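Anti-Sigma factor ChrR, transcriptional activator ChrR (PDB 2Z2S) inhibits the extracytoplasmic function sigma-E factor as its zinc-dependent anti-sigma factor, and responds to singlet oxygen through its C-terminal cupin-like domain. Local coordinates at residues 4-9 against 35-40; 25-30 against 146-151. One frame throughout, in Å; residues are numbered along the deposited sequence.

Contact 1. Residues 4-9 against 35-40; sequences RHHVSD and CDECRA. With ZN (zinc ion), chain I.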
ATOM      1  N   ARG B   4      -2.673 -10.230  16.433  1.00 47.25           N
ATOM      2  CA  ARG B   4      -2.226 -11.586  16.178  1.00 46.48           C
ATOM      3  C   ARG B   4      -2.781 -12.109  14.862  1.00 44.63           C
ATOM      4  O   ARG B   4      -2.417 -13.199  14.427  1.00 45.93           O
ATOM      5  CB  ARG B   4      -2.657 -12.507  17.326  1.00 49.34           C
ATOM      6  CG  ARG B   4      -2.902 -11.801  18.660  1.00 53.97           C
ATOM      7  CD  ARG B   4      -3.196 -12.820  19.764  1.00 58.03           C
ATOM      8  NE  ARG B   4      -4.316 -12.438  20.633  1.00 61.72           N
ATOM      9  CZ  ARG B   4      -4.291 -11.444  21.521  1.00 63.94           C
ATOM     10  NH1 ARG B   4      -3.198 -10.715  21.672  1.00 64.32           N
ATOM     11  NH2 ARG B   4      -5.362 -11.181  22.265  1.00 65.83           N
ATOM     12  N   HIS B   5      -3.658 -11.336  14.228  1.00 41.43           N
ATOM     13  CA  HIS B   5      -4.247 -11.741  12.958  1.00 38.02           C
ATOM     14  C   HIS B   5      -3.969 -10.751  11.850  1.00 35.47           C
ATOM     15  O   HIS B   5      -4.459  -9.625  11.870  1.00 34.92           O
ATOM     16  CB  HIS B   5      -5.737 -11.929  13.123  1.00 39.93           C
ATOM     17  CG  HIS B   5      -6.086 -13.046  14.045  1.00 41.76           C
ATOM     18  ND1 HIS B   5      -6.394 -12.844  15.373  1.00 42.92           N
ATOM     19  CD2 HIS B   5      -6.172 -14.380  13.834  1.00 42.37           C
ATOM     20  CE1 HIS B   5      -6.663 -14.005  15.938  1.00 43.95           C
ATOM     21  NE2 HIS B   5      -6.535 -14.953  15.027  1.00 44.37           N
ATOM     22  N   HIS B   6      -3.209 -11.202  10.859  1.00 32.69           N
ATOM     23  CA  HIS B   6      -2.785 -10.351   9.761  1.00 31.12           C
ATOM     24  C   HIS B   6      -3.357 -10.625   8.388  1.00 31.21           C
ATOM     25  O   HIS B   6      -4.199 -11.503   8.208  1.00 33.28           O
ATOM     26  CB  HIS B   6      -1.269 -10.392   9.713  1.00 28.70           C
ATOM     27  CG  HIS B   6      -0.642 -10.115  11.042  1.00 27.37           C
ATOM     28  ND1 HIS B   6      -0.614  -8.857  11.604  1.00 26.60           N
ATOM     29  CD2 HIS B   6      -0.088 -10.946  11.956  1.00 26.36           C
ATOM     30  CE1 HIS B   6      -0.073  -8.924  12.809  1.00 24.85           C
ATOM     31  NE2 HIS B   6       0.252 -10.181  13.045  1.00 26.85           N
ATOM     32  N   VAL B   7      -2.908  -9.843   7.418  1.00 30.09           N
ATOM     33  CA  VAL B   7      -3.374 -10.001   6.060  1.00 30.25           C
ATOM     34  C   VAL B   7      -2.547 -11.111   5.444  1.00 31.49           C
ATOM     35  O   VAL B   7      -1.325 -11.124   5.586  1.00 31.10           O
ATOM     36  CB  VAL B   7      -3.190  -8.708   5.255  1.00 28.26           C
ATOM     37  CG1 VAL B   7      -3.687  -8.898   3.850  1.00 29.42           C
ATOM     38  CG2 VAL B   7      -3.930  -7.604   5.900  1.00 26.70           C
ATOM     39  N   SER B   8      -3.216 -12.051   4.780  1.00 33.02           N
ATOM     40  CA  SER B   8      -2.533 -13.182   4.156  1.00 33.27           C
ATOM     41  C   SER B   8      -1.505 -12.699   3.153  1.00 33.68           C
ATOM     42  O   SER B   8      -1.632 -11.612   2.605  1.00 33.57           O
ATOM     43  CB  SER B   8      -3.540 -14.086   3.459  1.00 33.58           C
ATOM     44  OG  SER B   8      -4.194 -13.394   2.412  1.00 33.68           O
ATOM     45  N   ASP B   9      -0.480 -13.511   2.923  1.00 35.20           N
ATOM     46  CA  ASP B   9       0.565 -13.148   1.986  1.00 35.61           C
ATOM     47  C   ASP B   9       0.003 -12.910   0.602  1.00 34.86           C
ATOM     48  O   ASP B   9       0.494 -12.043  -0.118  1.00 33.01           O
ATOM     49  CB  ASP B   9       1.648 -14.230   1.931  1.00 37.85           C
ATOM     50  CG  ASP B   9       2.453 -14.324   3.227  1.00 43.33           C
ATOM     51  OD1 ASP B   9       2.699 -13.262   3.842  1.00 45.26           O
ATOM     52  OD2 ASP B   9       2.854 -15.451   3.618  1.00 45.36           O
ATOM     53  N   CYS B  35      -1.038  -1.942  11.827  1.00 19.57           N
ATOM     54  CA  CYS B  35      -0.122  -3.036  12.110  1.00 18.82           C
ATOM     55  C   CYS B  35       1.254  -2.931  11.400  1.00 19.20           C
ATOM     56  O   CYS B  35       1.389  -3.252  10.216  1.00 19.87           O
ATOM     57  CB  CYS B  35      -0.835  -4.351  11.754  1.00 15.60           C
ATOM     58  SG  CYS B  35       0.250  -5.739  11.516  1.00 12.52           S
ATOM     59  N   ASP B  36       2.280  -2.491  12.128  1.00 18.84           N
ATOM     60  CA  ASP B  36       3.615  -2.355  11.549  1.00 18.10           C
ATOM     61  C   ASP B  36       4.209  -3.637  11.000  1.00 18.83           C
ATOM     62  O   ASP B  36       5.100  -3.607  10.160  1.00 20.64           O
ATOM     63  CB  ASP B  36       4.582  -1.759  12.555  1.00 16.33           C
ATOM     64  CG  ASP B  36       4.442  -0.253  12.669  1.00 20.16           C
ATOM     65  OD1 ASP B  36       3.872   0.358  11.743  1.00 21.50           O
ATOM     66  OD2 ASP B  36       4.912   0.324  13.673  1.00 19.29           O
ATOM     67  N   GLU B  37       3.719  -4.768  11.468  1.00 18.00           N
ATOM     68  CA  GLU B  37       4.225  -6.035  10.984  1.00 18.26           C
ATOM     69  C   GLU B  37       3.838  -6.202   9.512  1.00 17.32           C
ATOM     70  O   GLU B  37       4.679  -6.474   8.650  1.00 14.56           O
ATOM     71  CB  GLU B  37       3.636  -7.155  11.840  1.00 21.63           C
ATOM     72  CG  GLU B  37       3.820  -8.530  11.297  1.00 26.43           C
ATOM     73  CD  GLU B  37       5.229  -8.764  10.863  1.00 28.90           C
ATOM     74  OE1 GLU B  37       6.126  -8.383  11.642  1.00 29.69           O
ATOM     75  OE2 GLU B  37       5.437  -9.323   9.755  1.00 31.90           O
ATOM     76  N   CYS B  38       2.549  -6.030   9.225  1.00 17.82           N
ATOM     77  CA  CYS B  38       2.057  -6.162   7.853  1.00 18.23           C
ATOM     78  C   CYS B  38       2.597  -5.030   6.975  1.00 19.47           C
ATOM     79  O   CYS B  38       2.759  -5.167   5.753  1.00 20.29           O
ATOM     80  CB  CYS B  38       0.521  -6.182   7.827  1.00 15.96           C
ATOM     81  SG  CYS B  38      -0.245  -7.668   8.580  1.00 11.54           S
ATOM     82  N   ARG B  39       2.886  -3.907   7.614  1.00 19.77           N
ATOM     83  CA  ARG B  39       3.425  -2.760   6.909  1.00 19.81           C
ATOM     84  C   ARG B  39       4.835  -3.093   6.395  1.00 21.29           C
ATOM     85  O   ARG B  39       5.227  -2.701   5.292  1.00 21.80           O
ATOM     86  CB  ARG B  39       3.474  -1.580   7.857  1.00 19.05           C
ATOM     87  CG  ARG B  39       3.625  -0.252   7.174  1.00 18.48           C
ATOM     88  CD  ARG B  39       3.889   0.765   8.239  1.00 20.27           C
ATOM     89  NE  ARG B  39       2.821   1.734   8.436  1.00 18.67           N
ATOM     90  CZ  ARG B  39       2.471   2.653   7.544  1.00 22.82           C
ATOM     91  NH1 ARG B  39       3.100   2.707   6.377  1.00 23.60           N
ATOM     92  NH2 ARG B  39       1.540   3.558   7.838  1.00 21.21           N
ATOM     93  N   ALA B  40       5.602  -3.818   7.202  1.00 20.26           N
ATOM     94  CA  ALA B  40       6.941  -4.224   6.795  1.00 19.47           C
ATOM     95  C   ALA B  40       6.864  -5.315   5.723  1.00 20.15           C
ATOM     96  O   ALA B  40       7.749  -5.423   4.859  1.00 20.46           O
ATOM     97  CB  ALA B  40       7.704  -4.732   7.974  1.00 17.63           C
TER
HETATM   98 ZN    ZN I 204      -0.923  -7.152  10.610  1.00 49.79          ZN
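His6 of the 4-9 segment meets Cys35 and Cys38 of the 35-40 segment round a zinc ion that all three bind. The His6 imidazole swings toward the start of helix 36-54 because CG sits beside the backbone N and anti to the carbonyl carbon (chi1 -51°). That puts ND1 2.0 Å from the zinc, the other ring nitrogen NE2 being turned away from it. Cys35 SG, also 2.0 Å from the zinc, lies at the ring's edge, near its plane. Cys38 SG binds the metal at 2.2 Å and stands obliquely to the ring, on the side of His6 CB. Over one face, offset toward the rim, lies the aliphatic part of Glu37, whose CG is 4.2 Å from His6 CE1; its carboxylate turns elsewhere, pairing with Arg41 and with a basic side chain of the partner protein chain. One residue on, Val7 sends its backbone N toward Cys38 SG, a nearly straight (167°) but weak hydrogen bond of 3.6 Å. The Val7 side chain packs on His31 of helix 22-32.

Cys35 has a second duty: it is the N-cap of the helix, and its SG accepts a bond from Cys38 N at 3.3 Å, so the first helical turn helps hold the Cys35 sulfur in place. His31 completes the site with NE2, giving the Cys2His2 zinc centre of the ZAS family. Two thiolates on one zinc would concentrate negative charge, and the N-H donors of Cys38 and Val7, one to each sulfur, probably temper it. The metal thus joins the N-terminal loop to the helix start, consistent with this zinc being required for anti-sigma function.

Contact 2. Residues 25-30 against 146-151; sequences SLVVAT and LELTLV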
ATOM      1  N   SER B  25      -8.783  -3.152  -0.911  1.00 27.02           N
ATOM      2  CA  SER B  25      -7.637  -2.272  -0.700  1.00 25.79           C
ATOM      3  C   SER B  25      -7.886  -1.400   0.515  1.00 25.65           C
ATOM      4  O   SER B  25      -6.967  -1.035   1.231  1.00 27.41           O
ATOM      5  CB  SER B  25      -7.427  -1.365  -1.903  1.00 25.75           C
ATOM      6  OG  SER B  25      -7.194  -2.125  -3.073  1.00 28.77           O
ATOM      7  N   LEU B  26      -9.139  -1.045   0.744  1.00 25.32           N
ATOM      8  CA  LEU B  26      -9.465  -0.218   1.890  1.00 24.04           C
ATOM      9  C   LEU B  26      -9.217  -0.956   3.217  1.00 22.23           C
ATOM     10  O   LEU B  26      -8.664  -0.412   4.162  1.00 20.25           O
ATOM     11  CB  LEU B  26     -10.924   0.233   1.792  1.00 24.52           C
ATOM     12  CG  LEU B  26     -11.429   1.188   2.880  1.00 26.61           C
ATOM     13  CD1 LEU B  26     -10.397   2.289   3.113  1.00 25.64           C
ATOM     14  CD2 LEU B  26     -12.799   1.793   2.459  1.00 25.96           C
ATOM     15  N   VAL B  27      -9.624  -2.207   3.292  1.00 20.66           N
ATOM     16  CA  VAL B  27      -9.431  -2.935   4.523  1.00 21.75           C
ATOM     17  C   VAL B  27      -7.975  -3.281   4.739  1.00 20.70           C
ATOM     18  O   VAL B  27      -7.435  -3.091   5.829  1.00 18.63           O
ATOM     19  CB  VAL B  27     -10.252  -4.220   4.523  1.00 23.01           C
ATOM     20  CG1 VAL B  27      -9.932  -5.040   5.736  1.00 22.80           C
ATOM     21  CG2 VAL B  27     -11.725  -3.874   4.510  1.00 27.09           C
ATOM     22  N   VAL B  28      -7.340  -3.794   3.696  1.00 21.04           N
ATOM     23  CA  VAL B  28      -5.944  -4.173   3.797  1.00 22.66           C
ATOM     24  C   VAL B  28      -5.075  -3.000   4.238  1.00 23.63           C
ATOM     25  O   VAL B  28      -4.235  -3.135   5.130  1.00 23.40           O
ATOM     26  CB  VAL B  28      -5.428  -4.701   2.472  1.00 21.17           C
ATOM     27  CG1 VAL B  28      -3.944  -4.969   2.565  1.00 22.43           C
ATOM     28  CG2 VAL B  28      -6.151  -5.968   2.129  1.00 23.61           C
ATOM     29  N   ALA B  29      -5.286  -1.844   3.622  1.00 23.16           N
ATOM     30  CA  ALA B  29      -4.506  -0.666   3.976  1.00 23.43           C
ATOM     31  C   ALA B  29      -4.844  -0.083   5.351  1.00 23.42           C
ATOM     32  O   ALA B  29      -4.010   0.584   5.947  1.00 24.55           O
ATOM     33  CB  ALA B  29      -4.653   0.409   2.899  1.00 22.57           C
ATOM     34  N   THR B  30      -6.046  -0.315   5.870  1.00 23.39           N
ATOM     35  CA  THR B  30      -6.353   0.232   7.181  1.00 23.30           C
ATOM     36  C   THR B  30      -5.629  -0.630   8.181  1.00 23.80           C
ATOM     37  O   THR B  30      -5.174  -0.163   9.226  1.00 22.73           O
ATOM     38  CB  THR B  30      -7.855   0.237   7.506  1.00 23.67           C
ATOM     39  OG1 THR B  30      -8.543   1.096   6.588  1.00 22.81           O
ATOM     40  CG2 THR B  30      -8.074   0.801   8.911  1.00 23.11           C
ATOM     41  N   LEU B 146     -14.557 -13.743  -1.140  1.00 69.04           N
ATOM     42  CA  LEU B 146     -13.768 -13.498   0.051  1.00 63.98           C
ATOM     43  C   LEU B 146     -14.256 -12.323   0.899  1.00 60.43           C
ATOM     44  O   LEU B 146     -14.554 -11.256   0.382  1.00 60.33           O
ATOM     45  CB  LEU B 146     -12.317 -13.291  -0.388  1.00 63.74           C
ATOM     46  CG  LEU B 146     -11.249 -12.813   0.587  1.00 63.82           C
ATOM     47  CD1 LEU B 146     -10.045 -13.736   0.519  1.00 64.63           C
ATOM     48  CD2 LEU B 146     -10.851 -11.383   0.236  1.00 64.69           C
ATOM     49  N   GLU B 147     -14.338 -12.532   2.209  1.00 56.37           N
ATOM     50  CA  GLU B 147     -14.771 -11.488   3.129  1.00 52.40           C
ATOM     51  C   GLU B 147     -13.610 -11.093   4.050  1.00 50.56           C
ATOM     52  O   GLU B 147     -12.960 -11.968   4.631  1.00 49.22           O
ATOM     53  CB  GLU B 147     -15.949 -11.991   3.960  1.00 52.10           C
ATOM     54  N   LEU B 148     -13.349  -9.786   4.162  1.00 48.17           N
ATOM     55  CA  LEU B 148     -12.293  -9.248   5.029  1.00 45.63           C
ATOM     56  C   LEU B 148     -12.909  -8.395   6.123  1.00 44.91           C
ATOM     57  O   LEU B 148     -13.700  -7.498   5.844  1.00 44.73           O
ATOM     58  CB  LEU B 148     -11.330  -8.361   4.254  1.00 45.72           C
ATOM     59  CG  LEU B 148     -10.421  -9.000   3.212  1.00 47.11           C
ATOM     60  CD1 LEU B 148      -9.440  -7.947   2.728  1.00 45.65           C
ATOM     61  CD2 LEU B 148      -9.675 -10.198   3.815  1.00 47.03           C
ATOM     62  N   THR B 149     -12.532  -8.656   7.367  1.00 44.33           N
ATOM     63  CA  THR B 149     -13.077  -7.890   8.481  1.00 43.45           C
ATOM     64  C   THR B 149     -11.945  -7.347   9.341  1.00 41.58           C
ATOM     65  O   THR B 149     -10.987  -8.057   9.645  1.00 41.80           O
ATOM     66  CB  THR B 149     -14.003  -8.778   9.358  1.00 45.04           C
ATOM     67  OG1 THR B 149     -14.929  -9.477   8.517  1.00 45.86           O
ATOM     68  CG2 THR B 149     -14.794  -7.933  10.353  1.00 45.87           C
ATOM     69  N   LEU B 150     -12.058  -6.084   9.729  1.00 39.60           N
ATOM     70  CA  LEU B 150     -11.045  -5.451  10.564  1.00 38.81           C
ATOM     71  C   LEU B 150     -11.722  -4.799  11.748  1.00 37.96           C
ATOM     72  O   LEU B 150     -12.554  -3.922  11.575  1.00 37.63           O
ATOM     73  CB  LEU B 150     -10.272  -4.396   9.767  1.00 37.82           C
ATOM     74  CG  LEU B 150      -9.333  -3.407  10.473  1.00 36.52           C
ATOM     75  CD1 LEU B 150      -8.218  -4.106  11.243  1.00 36.68           C
ATOM     76  CD2 LEU B 150      -8.736  -2.509   9.409  1.00 36.07           C
ATOM     77  N   VAL B 151     -11.369  -5.244  12.948  1.00 37.65           N
ATOM     78  CA  VAL B 151     -11.945  -4.696  14.162  1.00 37.38           C
ATOM     79  C   VAL B 151     -11.292  -3.352  14.456  1.00 38.15           C
ATOM     80  O   VAL B 151     -10.066  -3.245  14.504  1.00 39.47           O
ATOM     81  CB  VAL B 151     -11.698  -5.634  15.347  1.00 36.78           C
ATOM     82  CG1 VAL B 151     -12.410  -5.120  16.589  1.00 37.58           C
ATOM     83  CG2 VAL B 151     -12.174  -7.022  15.000  1.00 36.00           C
TER
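Val27, Leu150 and Leu148 bury most of the surface here, the valine of helix 22-32 reaching down between the two leucines of strand 147-151. Val27 does this with one methyl: CG1, anti to its own backbone N (chi1 174°), lies 3.9 Å from Leu148 CB and 4.1 Å from Leu150 CB. The two leucines are alternate residues on the same side of the strand, and Val27 passes Leu150 in the opposite direction while running slantwise to Leu148.

Each leucine then extends to a further helix residue. Leu148 CD1 touches Val28 CG2 at 3.9 Å. Leu150 carries its CD2 methyl to Thr30, 3.4 Å from the CG2 methyl, so the threonine presents carbon to the strand. Its hydroxyl turns back into the helix instead, Thr30 OG1 donating to Leu26 O at 2.9 Å; that oxygen also takes Thr30 N, the two donors coming from opposite faces of the carbonyl plane. A glycine in place of Thr30 would probably leave the Leu150 CD2 methyl short of a neighbour and Leu26 O without its second donor. No hydrogen bond crosses the contact; the side chains meet through carbon atoms.

The axes of segments 25-30 and 147-151 approach to 8.6 Å, their directions 37° apart. Strand 147-151 sits between 187-193 and 168-171 in the antiparallel cupin sheet, and Val27 also touches Ile168, Leu190 and Ala192 of those neighbours, so helix 22-32 of the anti-sigma domain lies on the face of that sheet. Helix 9-17 packs beside helix 22-32, Leu11 meeting Leu148 and Leu12 meeting Val28.

The centres of the two contacts are 11 Å apart, and they touch where Val7 CG1 packs against Val28 CG1 at 4.1 Å. Along the chain their segments alternate: 4-9, 25-30, 35-40, then 146-151, the last more than a hundred residues on. Contact 1 lies wholly in the anti-sigma domain, whereas contact 2 joins that domain to the cupin-like one. Helix 22-32 is common ground, giving its side chains to the cupin sheet in contact 2 and His31 to the zinc of contact 1. The sigma-binding domain and the domain required for the singlet-oxygen response thus meet beside the zinc site, the Leu150 side chain lying about 8 Å from the ion.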